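Local structure of TetR-family transcriptional regulator (Pectobacterium atrosepticum, 2HYT) at residues 180-183 with 184-188. The protein probably binds cis-regulatory DNA through an N-terminal helix-turn-helix domain and so acts as a transcription factor of the TetR family. Numbering follows the deposited sequence.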
ATOM      1  N   GLN A 180       1.667  15.847 -12.084  1.00 21.39           N
ATOM      2  CA  GLN A 180       0.964  16.227 -10.838  1.00 20.31           C
ATOM      3  C   GLN A 180       1.561  15.531  -9.636  1.00 18.40           C
ATOM      4  O   GLN A 180       1.763  16.150  -8.589  1.00 19.73           O
ATOM      5  CB  GLN A 180      -0.516  15.913 -10.935  1.00 19.00           C
ATOM      6  CG  GLN A 180      -1.234  16.772 -11.975  1.00 19.40           C
ATOM      7  CD  GLN A 180      -2.633  16.356 -12.214  1.00 22.02           C
ATOM      8  OE1 GLN A 180      -2.957  15.159 -12.200  1.00 24.95           O
ATOM      9  NE2 GLN A 180      -3.515  17.355 -12.439  1.00 29.97           N
ATOM     10  N   GLY A 181       1.822  14.240  -9.784  1.00 19.61           N
ATOM     11  CA  GLY A 181       2.440  13.479  -8.697  1.00 18.45           C
ATOM     12  C   GLY A 181       3.804  13.980  -8.300  1.00 19.53           C
ATOM     13  O   GLY A 181       4.123  14.139  -7.109  1.00 20.96           O
ATOM     14  N   VAL A 182       4.623  14.251  -9.312  1.00 17.37           N
ATOM     15  CA  VAL A 182       5.960  14.733  -9.057  1.00 19.56           C
ATOM     16  C   VAL A 182       5.904  16.094  -8.388  1.00 20.12           C
ATOM     17  O   VAL A 182       6.655  16.360  -7.454  1.00 21.19           O
ATOM     18  CB  VAL A 182       6.788  14.777 -10.331  1.00 21.67           C
ATOM     19  CG1 VAL A 182       8.027  15.604 -10.124  1.00 22.85           C
ATOM     20  CG2 VAL A 182       7.172  13.338 -10.765  1.00 19.29           C
ATOM     21  N   ALA A 183       5.011  16.973  -8.852  1.00 19.31           N
ATOM     22  CA  ALA A 183       4.929  18.313  -8.245  1.00 20.27           C
ATOM     23  C   ALA A 183       4.482  18.215  -6.798  1.00 21.32           C
ATOM     24  O   ALA A 183       4.974  18.940  -5.956  1.00 23.43           O
ATOM     25  CB  ALA A 183       3.993  19.228  -9.035  1.00 20.84           C
ATOM     26  N   ALA A 184       3.501  17.357  -6.515  1.00 18.72           N
ATOM     27  CA  ALA A 184       3.008  17.220  -5.130  1.00 18.66           C
ATOM     28  C   ALA A 184       4.122  16.598  -4.257  1.00 20.35           C
ATOM     29  O   ALA A 184       4.358  17.004  -3.125  1.00 21.89           O
ATOM     30  CB  ALA A 184       1.759  16.366  -5.114  1.00 21.20           C
ATOM     31  N   LEU A 185       4.785  15.585  -4.804  1.00 19.86           N
ATOM     32  CA  LEU A 185       5.879  14.917  -4.092  1.00 19.51           C
ATOM     33  C   LEU A 185       6.932  15.928  -3.612  1.00 20.76           C
ATOM     34  O   LEU A 185       7.446  15.849  -2.480  1.00 21.91           O
ATOM     35  CB  LEU A 185       6.510  13.879  -4.999  1.00 22.52           C
ATOM     36  CG  LEU A 185       7.758  13.174  -4.474  1.00 21.91           C
ATOM     37  CD1 LEU A 185       7.439  12.297  -3.252  1.00 22.89           C
ATOM     38  CD2 LEU A 185       8.357  12.330  -5.619  1.00 22.47           C
ATOM     39  N   GLU A 186       7.275  16.862  -4.484  1.00 21.62           N
ATOM     40  CA  GLU A 186       8.292  17.859  -4.157  1.00 23.24           C
ATOM     41  C   GLU A 186       7.910  18.668  -2.910  1.00 23.74           C
ATOM     42  O   GLU A 186       8.768  19.011  -2.108  1.00 22.90           O
ATOM     43  CB  GLU A 186       8.584  18.791  -5.339  1.00 26.18           C
ATOM     44  CG  GLU A 186       9.174  18.106  -6.569  1.00 29.25           C
ATOM     45  CD  GLU A 186      10.623  17.634  -6.432  1.00 38.58           C
ATOM     46  OE1 GLU A 186      11.199  17.566  -5.312  1.00 34.71           O
ATOM     47  OE2 GLU A 186      11.183  17.293  -7.500  1.00 45.83           O
ATOM     48  N   LEU A 187       6.617  18.971  -2.726  1.00 21.95           N
ATOM     49  CA  LEU A 187       6.163  19.663  -1.527  1.00 20.71           C
ATOM     50  C   LEU A 187       6.321  18.806  -0.289  1.00 21.27           C
ATOM     51  O   LEU A 187       6.668  19.287   0.783  1.00 24.27           O
ATOM     52  CB  LEU A 187       4.679  20.046  -1.640  1.00 23.71           C
ATOM     53  CG  LEU A 187       4.349  21.065  -2.702  1.00 26.00           C
ATOM     54  CD1 LEU A 187       2.807  21.201  -2.651  1.00 28.44           C
ATOM     55  CD2 LEU A 187       5.069  22.414  -2.440  1.00 25.31           C
ATOM     56  N   LEU A 188       6.017  17.523  -0.404  1.00 20.71           N
ATOM     57  CA  LEU A 188       6.258  16.648   0.748  1.00 23.90           C
ATOM     58  C   LEU A 188       7.730  16.511   1.093  1.00 24.94           C
ATOM     59  O   LEU A 188       8.123  16.466   2.267  1.00 27.28           O
ATOM     60  CB  LEU A 188       5.727  15.257   0.506  1.00 25.45           C
ATOM     61  CG  LEU A 188       4.254  14.991   0.745  1.00 34.57           C
ATOM     62  CD1 LEU A 188       4.049  13.519   0.522  1.00 36.25           C
ATOM     63  CD2 LEU A 188       3.803  15.425   2.154  1.00 27.60           C
TER
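E186 folds back over V182, one turn earlier on the same helix. Chi1 of -63° sets its CG beside the backbone N, 3.2 Å from V182 O, and the bend at chi2 (-72°) then turns the carboxylate so that OE2 comes to 4.4 Å from V182 CG1. A glutamate suits this place because its flexible chain lets the carboxylate reach helix 85-98, where OE1 forms a salt bridge with R90 and OE2 one with R94; the two arginines thus fix the rotation of the group. V182, whose short branched side chain packs on R94 and L97, supplies the apolar flank beside these charges.

Beneath the side chains run three successive i to i+4 hydrogen bonds: A184 N to Q180 O (3.0 Å), L185 N to G181 O (2.8 Å) and E186 N to V182 O (3.1 Å). L185 CB sits 3.2 Å from G181 O, and with CG anti to the backbone N (chi1 174°) the side chain enters the interior, meeting C93 and L97 of helix 85-98 and L161 of helix 150-170. The small A184, its CB 3.5 Å from Q180 O, adds little bulk where the helix lies against L156 of the second subunit; L187 and L188 pack on L192 of that subunit. Helix 174-190 therefore divides its surface between its own subunit's core and the partner, an arrangement characteristic of the all-helical C-terminal domain of TetR-family regulators, which pairs two subunits through helix packing.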